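Local coordinates for sialidase B (Streptococcus pneumoniae serotype 4, PDB 4XJW), which cleaves terminal sialic acid from α-(2→3)-, α-(2→6)- and α-(2→8)-linked glycans of glycoproteins, glycolipids and oligosaccharides, and acts as an intramolecular trans-sialidase, at residues 419-424 with 448-453; 437-442 with 486-491; 289-294 with 466-471. The protein carries 1 engineered substitution. All coordinates share one frame; numbering follows the deposited sequence.

Contact 1 of 3, residues 419-424 with 448-453; sequences NYIAMT and NGTYLC
N419 reaches with both ends of its side-chain amide into the extended loop N448-G449-T450, at a junction between two blades of the sialidase β-propeller. Segment 419-424 opens strand 420-426 of one blade, and segment 448-453 leads into strand 451-459, the first strand of the next. N419 OD1 accepts from N448 ND2 at 2.8 Å, with the donor in the carbonyl plane on a lone pair, although the two amide planes are 75° apart. On the other branch, N419 ND2 donates to G449 O over 2.8 Å, but this donor stands well above the plane of the peptide carbonyl. The amide gets there because CG sits between the backbone N and the carbonyl carbon (chi1 57°), bringing the short side chain over that loop. Asparagine suits the place, since one compact group both accepts and donates. The backbone adds a longer bond, G449 N to N419 O at 3.2 Å, and glycine suits the place, having no side chain to crowd that oxygen.

Beside this polar patch, I421 CD1 lies 3.5 Å from T450 OG1, a methyl lying against a hydroxyl that also makes a weak bond to T470 OG1. N419 ND2 comes within 3.3 Å of Y451 CE1, its amide turned only 21° from the tyrosine ring. In the second shell, N448 ND2 also donates to Y451 OH, tying the amide that donates to N419 OD1 to a ring that meets Y471 and lies about 7 Å, side chain to side chain, from E503, the predicted active-site glutamate. One ordered water accepts from N419 ND2 at 2.9 Å and donates to Y420 O and T450 O.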
# COMPACT_ATOMS: atom_id res chain seq x y z
N ASN A 419 3.18 6.85 -20.43
CA ASN A 419 3.85 6.88 -19.12
C ASN A 419 5.30 7.34 -19.21
O ASN A 419 6.00 7.06 -20.19
CB ASN A 419 3.79 5.49 -18.47
CG ASN A 419 4.40 4.43 -19.36
OD1 ASN A 419 3.84 4.10 -20.40
ND2 ASN A 419 5.55 3.89 -18.95
N TYR A 420 5.74 8.05 -18.17
CA TYR A 420 7.10 8.58 -18.09
C TYR A 420 7.75 8.16 -16.78
O TYR A 420 7.07 7.66 -15.88
CB TYR A 420 7.10 10.11 -18.17
CG TYR A 420 6.41 10.69 -19.38
CD1 TYR A 420 5.02 10.78 -19.44
CD2 TYR A 420 7.14 11.15 -20.47
CE1 TYR A 420 4.38 11.32 -20.55
CE2 TYR A 420 6.52 11.68 -21.58
CZ TYR A 420 5.14 11.76 -21.61
OH TYR A 420 4.53 12.29 -22.72
N ILE A 421 9.06 8.37 -16.67
CA ILE A 421 9.76 8.23 -15.39
C ILE A 421 10.32 9.59 -15.03
O ILE A 421 10.90 10.26 -15.88
CB ILE A 421 10.91 7.21 -15.45
CG1 ILE A 421 10.37 5.82 -15.77
CG2 ILE A 421 11.67 7.15 -14.12
CD1 ILE A 421 11.45 4.73 -15.85
N ALA A 422 10.13 10.00 -13.77
CA ALA A 422 10.73 11.25 -13.31
C ALA A 422 11.60 10.98 -12.11
O ALA A 422 11.46 9.95 -11.46
CB ALA A 422 9.67 12.25 -12.95
N MET A 423 12.48 11.93 -11.81
CA MET A 423 13.36 11.84 -10.65
C MET A 423 13.28 13.12 -9.84
O MET A 423 13.07 14.20 -10.40
CB MET A 423 14.80 11.57 -11.10
CG MET A 423 15.49 12.73 -11.74
SD MET A 423 17.26 12.44 -11.92
CE MET A 423 17.64 11.44 -10.53
N THR A 424 13.41 13.00 -8.52
CA THR A 424 13.60 14.15 -7.67
C THR A 424 14.75 13.83 -6.74
O THR A 424 15.14 12.66 -6.59
CB THR A 424 12.32 14.53 -6.87
OG1 THR A 424 12.59 15.70 -6.08
CG2 THR A 424 11.86 13.39 -5.95
N ASN A 448 6.91 3.53 -25.27
CA ASN A 448 6.55 4.20 -24.03
C ASN A 448 7.64 4.02 -22.98
O ASN A 448 8.57 3.24 -23.16
CB ASN A 448 5.20 3.68 -23.51
CG ASN A 448 5.26 2.23 -23.09
OD1 ASN A 448 5.92 1.40 -23.72
ND2 ASN A 448 4.55 1.90 -22.00
N GLY A 449 7.53 4.76 -21.87
CA GLY A 449 8.50 4.63 -20.80
C GLY A 449 8.50 3.20 -20.27
O GLY A 449 7.50 2.48 -20.37
N THR A 450 9.64 2.78 -19.73
CA THR A 450 9.68 1.54 -18.99
C THR A 450 9.01 1.81 -17.65
O THR A 450 8.74 2.97 -17.32
CB THR A 450 11.12 1.05 -18.77
OG1 THR A 450 11.87 2.04 -18.07
CG2 THR A 450 11.80 0.75 -20.12
N TYR A 451 8.73 0.75 -16.91
CA TYR A 451 7.98 0.88 -15.66
C TYR A 451 8.93 0.70 -14.49
O TYR A 451 9.62 -0.33 -14.40
CB TYR A 451 6.87 -0.16 -15.61
CG TYR A 451 6.01 -0.20 -16.86
CD1 TYR A 451 5.17 0.86 -17.18
CD2 TYR A 451 6.05 -1.29 -17.71
CE1 TYR A 451 4.38 0.83 -18.32
CE2 TYR A 451 5.28 -1.34 -18.85
CZ TYR A 451 4.44 -0.28 -19.15
OH TYR A 451 3.67 -0.34 -20.29
N LEU A 452 8.98 1.68 -13.59
CA LEU A 452 9.92 1.63 -12.49
C LEU A 452 9.59 0.47 -11.56
O LEU A 452 8.43 0.22 -11.24
CB LEU A 452 9.90 2.94 -11.72
CG LEU A 452 10.99 3.16 -10.68
CD1 LEU A 452 12.35 3.32 -11.33
CD2 LEU A 452 10.65 4.39 -9.86
N CYS A 453 10.63 -0.24 -11.12
CA CYS A 453 10.44 -1.26 -10.10
C CYS A 453 10.40 -0.60 -8.73
O CYS A 453 11.36 0.06 -8.33
CB CYS A 453 11.58 -2.27 -10.13
SG CYS A 453 11.73 -3.14 -11.71
O HOH W 1 6.65 4.76 -16.42

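Contact 2 of 3, residues 437-442 with 486-491; sequences KLLPPF and QTWKKS
F442 and K490 mark the closest backbone approach, their CA atoms 6.4 Å apart, and from there the contact is carried by side chains. F442 starts toward the other segment and its ring meets W488 with its edge: CZ lies 3.4 Å from W488 CB, near the plane of the phenyl ring, and the C atom of W488 also lies in that plane. L439 approaches the same tryptophan in another way. Its CD1 methyl stands over one face of the indole, 4.0 Å from the centroid of the five-membered ring and just 4° off the normal, a CH-π contact. The second methyl, CD2, lies 3.6 Å from W488 NE1. A branched leucine suits this spot because one methyl can rest on the face while the other reaches the pyrrole nitrogen.

W488 closes an Asp-box, the S-x-D-x-G-x-T-W signature of sialidase propellers, which turns from the third strand of a blade into the outermost one, 489-494. Within that turn T487 OG1 bonds D483 OD2, and W488 NE1 makes a weak bond to G485 O. The indole projects from its own blade toward the loop that follows the outermost strand, 437-438, of the preceding blade, with L479 and M423 also packed against it.

A lysine suits position 490, where the near part of its chain packs beside the F442 ring and the ammonium group leads away. The two side chains run alongside each other in opposite senses: K490 CB is 4.0 Å from F442 CD1, and K490 CD passes 3.5 Å from F442 O. Farther out the chain bends at chi4 (68°), and NZ bonds S492 OG. K489 points away from F442, its ammonium group in a salt bridge with E535 OE2.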
# COMPACT_ATOMS: atom_id res chain seq x y z
N LYS A 437 12.24 16.10 -12.38
CA LYS A 437 12.67 16.19 -13.78
C LYS A 437 12.35 14.89 -14.48
O LYS A 437 12.47 13.81 -13.90
CB LYS A 437 14.16 16.48 -13.87
CG LYS A 437 14.56 17.81 -13.28
CD LYS A 437 16.05 18.05 -13.39
CE LYS A 437 16.43 19.39 -12.80
NZ LYS A 437 17.45 20.08 -13.64
N LEU A 438 11.93 14.97 -15.74
CA LEU A 438 11.70 13.75 -16.52
C LEU A 438 13.02 13.10 -16.93
O LEU A 438 13.96 13.78 -17.32
CB LEU A 438 10.87 14.05 -17.77
CG LEU A 438 9.45 14.53 -17.49
CD1 LEU A 438 8.66 14.81 -18.78
CD2 LEU A 438 8.69 13.55 -16.60
N LEU A 439 13.08 11.77 -16.84
CA LEU A 439 14.21 11.04 -17.39
C LEU A 439 14.09 11.00 -18.90
O LEU A 439 12.98 11.06 -19.44
CB LEU A 439 14.28 9.61 -16.82
CG LEU A 439 14.72 9.45 -15.36
CD1 LEU A 439 15.50 8.16 -15.17
CD2 LEU A 439 15.52 10.64 -14.88
N PRO A 440 15.23 10.90 -19.61
CA PRO A 440 15.14 10.75 -21.07
C PRO A 440 14.52 9.40 -21.44
O PRO A 440 14.49 8.49 -20.62
CB PRO A 440 16.61 10.76 -21.49
CG PRO A 440 17.36 10.25 -20.31
CD PRO A 440 16.61 10.79 -19.12
N PRO A 441 14.02 9.28 -22.68
CA PRO A 441 13.57 7.97 -23.16
C PRO A 441 14.77 7.07 -23.42
O PRO A 441 15.82 7.57 -23.83
CB PRO A 441 12.85 8.31 -24.48
CG PRO A 441 13.48 9.58 -24.93
CD PRO A 441 13.83 10.34 -23.69
N PHE A 442 14.63 5.78 -23.16
CA PHE A 442 15.75 4.85 -23.31
C PHE A 442 15.58 3.85 -24.45
O PHE A 442 16.53 3.17 -24.83
CB PHE A 442 15.99 4.11 -21.99
CG PHE A 442 16.44 5.00 -20.87
CD1 PHE A 442 17.79 5.29 -20.71
CD2 PHE A 442 15.52 5.54 -19.99
CE1 PHE A 442 18.21 6.12 -19.68
CE2 PHE A 442 15.93 6.36 -18.96
CZ PHE A 442 17.28 6.66 -18.81
N GLN A 486 22.55 12.83 -12.96
CA GLN A 486 22.56 13.88 -13.96
C GLN A 486 22.35 13.31 -15.36
O GLN A 486 21.63 13.88 -16.18
CB GLN A 486 23.88 14.67 -13.91
CG GLN A 486 24.00 15.61 -12.73
CD GLN A 486 25.32 16.35 -12.72
OE1 GLN A 486 25.44 17.44 -13.28
NE2 GLN A 486 26.33 15.76 -12.08
N THR A 487 22.99 12.17 -15.62
CA THR A 487 22.81 11.48 -16.90
C THR A 487 22.58 10.00 -16.66
O THR A 487 23.04 9.44 -15.66
CB THR A 487 24.02 11.68 -17.83
OG1 THR A 487 25.20 11.10 -17.26
CG2 THR A 487 24.27 13.16 -18.08
N TRP A 488 21.87 9.37 -17.59
CA TRP A 488 21.51 7.98 -17.45
C TRP A 488 21.79 7.21 -18.73
O TRP A 488 21.77 7.77 -19.82
CB TRP A 488 20.02 7.86 -17.12
CG TRP A 488 19.65 8.51 -15.83
CD1 TRP A 488 19.35 9.82 -15.63
CD2 TRP A 488 19.56 7.87 -14.56
NE1 TRP A 488 19.06 10.04 -14.30
CE2 TRP A 488 19.20 8.85 -13.62
CE3 TRP A 488 19.76 6.55 -14.11
CZ2 TRP A 488 19.03 8.57 -12.26
CZ3 TRP A 488 19.59 6.27 -12.78
CH2 TRP A 488 19.22 7.27 -11.86
N LYS A 489 22.07 5.91 -18.58
CA LYS A 489 22.09 5.01 -19.72
C LYS A 489 21.33 3.75 -19.34
O LYS A 489 21.06 3.52 -18.16
CB LYS A 489 23.53 4.65 -20.12
CG LYS A 489 24.22 3.71 -19.14
CD LYS A 489 25.60 3.29 -19.66
CE LYS A 489 26.29 2.36 -18.69
NZ LYS A 489 27.61 1.88 -19.23
N LYS A 490 20.99 2.94 -20.32
CA LYS A 490 20.28 1.70 -20.05
C LYS A 490 21.19 0.50 -20.20
O LYS A 490 22.17 0.52 -20.95
CB LYS A 490 19.07 1.55 -20.97
CG LYS A 490 19.38 1.00 -22.37
CD LYS A 490 18.09 0.61 -23.10
CE LYS A 490 18.38 0.17 -24.54
NZ LYS A 490 19.14 -1.11 -24.61
N SER A 491 20.87 -0.54 -19.45
CA SER A 491 21.43 -1.86 -19.70
C SER A 491 20.25 -2.82 -19.77
O SER A 491 19.54 -3.03 -18.78
CB SER A 491 22.41 -2.26 -18.59
OG SER A 491 22.98 -3.52 -18.87

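Contact 3 of 3, residues 289-294 with 466-471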
# COMPACT_ATOMS: atom_id res chain seq x y z
N ASP A 289 4.38 4.12 -8.15
CA ASP A 289 5.55 3.24 -8.03
C ASP A 289 6.86 3.99 -7.86
O ASP A 289 7.51 4.37 -8.84
CB ASP A 289 5.65 2.25 -9.21
CG ASP A 289 4.50 1.26 -9.24
OD1 ASP A 289 3.72 1.22 -8.26
OD2 ASP A 289 4.37 0.51 -10.24
N SER A 290 7.26 4.18 -6.61
CA SER A 290 8.48 4.93 -6.32
C SER A 290 9.64 4.04 -5.91
O SER A 290 9.44 2.89 -5.48
CB SER A 290 8.22 6.00 -5.25
OG SER A 290 7.90 5.43 -4.00
N SER A 291 10.84 4.60 -6.00
CA SER A 291 12.07 3.88 -5.67
C SER A 291 13.11 4.88 -5.16
O SER A 291 13.20 6.00 -5.69
CB SER A 291 12.60 3.13 -6.89
OG SER A 291 13.54 2.15 -6.49
N ILE A 292 13.89 4.48 -4.16
CA ILE A 292 14.85 5.37 -3.49
C ILE A 292 16.28 4.82 -3.53
O ILE A 292 16.50 3.62 -3.41
CB ILE A 292 14.47 5.58 -2.02
CG1 ILE A 292 13.19 6.39 -1.91
CG2 ILE A 292 15.57 6.31 -1.26
CD1 ILE A 292 12.62 6.39 -0.49
N VAL A 293 17.26 5.72 -3.69
CA VAL A 293 18.66 5.35 -3.49
C VAL A 293 19.39 6.54 -2.90
O VAL A 293 18.93 7.69 -3.01
CB VAL A 293 19.30 4.93 -4.84
CG1 VAL A 293 19.64 6.17 -5.65
CG2 VAL A 293 20.55 4.10 -4.60
N GLU A 294 20.50 6.29 -2.22
CA GLU A 294 21.34 7.38 -1.75
C GLU A 294 22.62 7.42 -2.56
O GLU A 294 23.22 6.37 -2.83
CB GLU A 294 21.65 7.27 -0.26
CG GLU A 294 22.46 8.46 0.29
CD GLU A 294 22.52 8.48 1.81
OE1 GLU A 294 22.93 7.46 2.39
OE2 GLU A 294 22.14 9.51 2.41
N LEU A 466 24.99 4.34 -9.51
CA LEU A 466 23.61 4.13 -9.10
C LEU A 466 22.85 3.34 -10.15
O LEU A 466 22.99 3.58 -11.36
CB LEU A 466 22.90 5.46 -8.92
CG LEU A 466 23.66 6.44 -8.03
CD1 LEU A 466 22.96 7.78 -8.09
CD2 LEU A 466 23.73 5.91 -6.60
N ILE A 467 22.04 2.38 -9.71
CA ILE A 467 21.22 1.60 -10.63
C ILE A 467 19.77 1.54 -10.16
O ILE A 467 19.50 1.20 -9.00
CB ILE A 467 21.73 0.16 -10.80
CG1 ILE A 467 23.20 0.15 -11.21
CG2 ILE A 467 20.87 -0.59 -11.85
CD1 ILE A 467 23.72 -1.25 -11.52
N PHE A 468 18.85 1.82 -11.07
CA PHE A 468 17.42 1.60 -10.82
C PHE A 468 16.89 0.59 -11.80
O PHE A 468 17.02 0.77 -13.01
CB PHE A 468 16.64 2.90 -10.97
CG PHE A 468 16.75 3.83 -9.79
CD1 PHE A 468 15.91 3.66 -8.69
CD2 PHE A 468 17.67 4.86 -9.79
CE1 PHE A 468 15.99 4.50 -7.60
CE2 PHE A 468 17.76 5.73 -8.70
CZ PHE A 468 16.91 5.55 -7.61
N ALA A 469 16.27 -0.47 -11.28
CA ALA A 469 15.62 -1.47 -12.12
C ALA A 469 14.28 -0.95 -12.65
O ALA A 469 13.51 -0.32 -11.91
CB ALA A 469 15.42 -2.77 -11.37
N THR A 470 14.02 -1.23 -13.92
CA THR A 470 12.71 -1.00 -14.52
C THR A 470 12.39 -2.21 -15.38
O THR A 470 13.28 -3.03 -15.64
CB THR A 470 12.67 0.27 -15.40
OG1 THR A 470 13.33 -0.00 -16.65
CG2 THR A 470 13.36 1.45 -14.71
N TYR A 471 11.14 -2.36 -15.79
CA TYR A 471 10.77 -3.45 -16.69
C TYR A 471 9.92 -2.94 -17.83
O TYR A 471 9.33 -1.86 -17.76
CB TYR A 471 10.04 -4.56 -15.93
CG TYR A 471 8.74 -4.12 -15.31
CD1 TYR A 471 7.54 -4.23 -16.02
CD2 TYR A 471 8.69 -3.62 -14.02
CE1 TYR A 471 6.34 -3.83 -15.45
CE2 TYR A 471 7.50 -3.22 -13.45
CZ TYR A 471 6.33 -3.32 -14.17
OH TYR A 471 5.15 -2.91 -13.57
O HOH W 2 5.26 -2.05 -11.08
O HOH W 3 13.59 0.95 -9.28
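F468 reaches from its strand toward S291 and V293. The bond to CB runs neither toward nor away from segment 289-294, but CG lies anti to the carbonyl carbon (chi1 -79°), which swings the ring across. Along one side of the ring CD1 and CE1 both come to S291 OG, the first at 3.6 Å, with the oxygen at the ring edge and in its plane. CE1 also lies near the backbone, 4.0 Å from I292 N. At the tip, CZ presses against V293 CG1 at 3.4 Å, a methyl that CE2 touches as well, while CD2 on the other side meets W488 CH2. A flat, broad residue suits this place because it can fill the width between a small serine and a branched valine.

These strands are not sheet neighbours. They run antiparallel, 169° between their directions and 8.4 Å apart at closest approach, on the two flanks of strand 451-459. Strand 286-294 is the first of one propeller blade, and 466-472 is the second of the next, so the contact reaches over the seam between blades. The other methyl of V293, CG2, lies anti to the backbone N and meets L466 CD2 at 4.2 Å. V293 also touches Y212, a residue of the pocket that holds the bound inhibitor.

The polar links pass through water. S291 OG donates to a water 3.0 Å away that in turn donates to A469 O; serine suits the spot, being small enough to leave the ring its place while its hydroxyl reaches the solvent molecule. Near the other end, a second water lies 2.8 Å from D289 OD2 and 2.6 Å from Y471 OH, on a tyrosine whose side chain touches E503.

All three contacts join the same pair of neighbouring propeller blades, at different depths. Contacts 1 and 3 are buried, nearer the predicted catalytic E503, and both involve strand 451-459: contact 1 lies at its start, while contact 3 joins the strands on its two flanks. Contact 2 lies at the surface, between the outer parts of the blades and away from annotated sites. The chemistry follows: direct amide and backbone bonds at contact 1, aromatic and aliphatic packing with water-borne polar links at contact 3, and leucine on indole, ring edge on tryptophan and one lysine chain at contact 2. Strand pairing between 420-426 and 437-438 joins contacts 1 and 2, and W488 continues the apolar layer inward to M423.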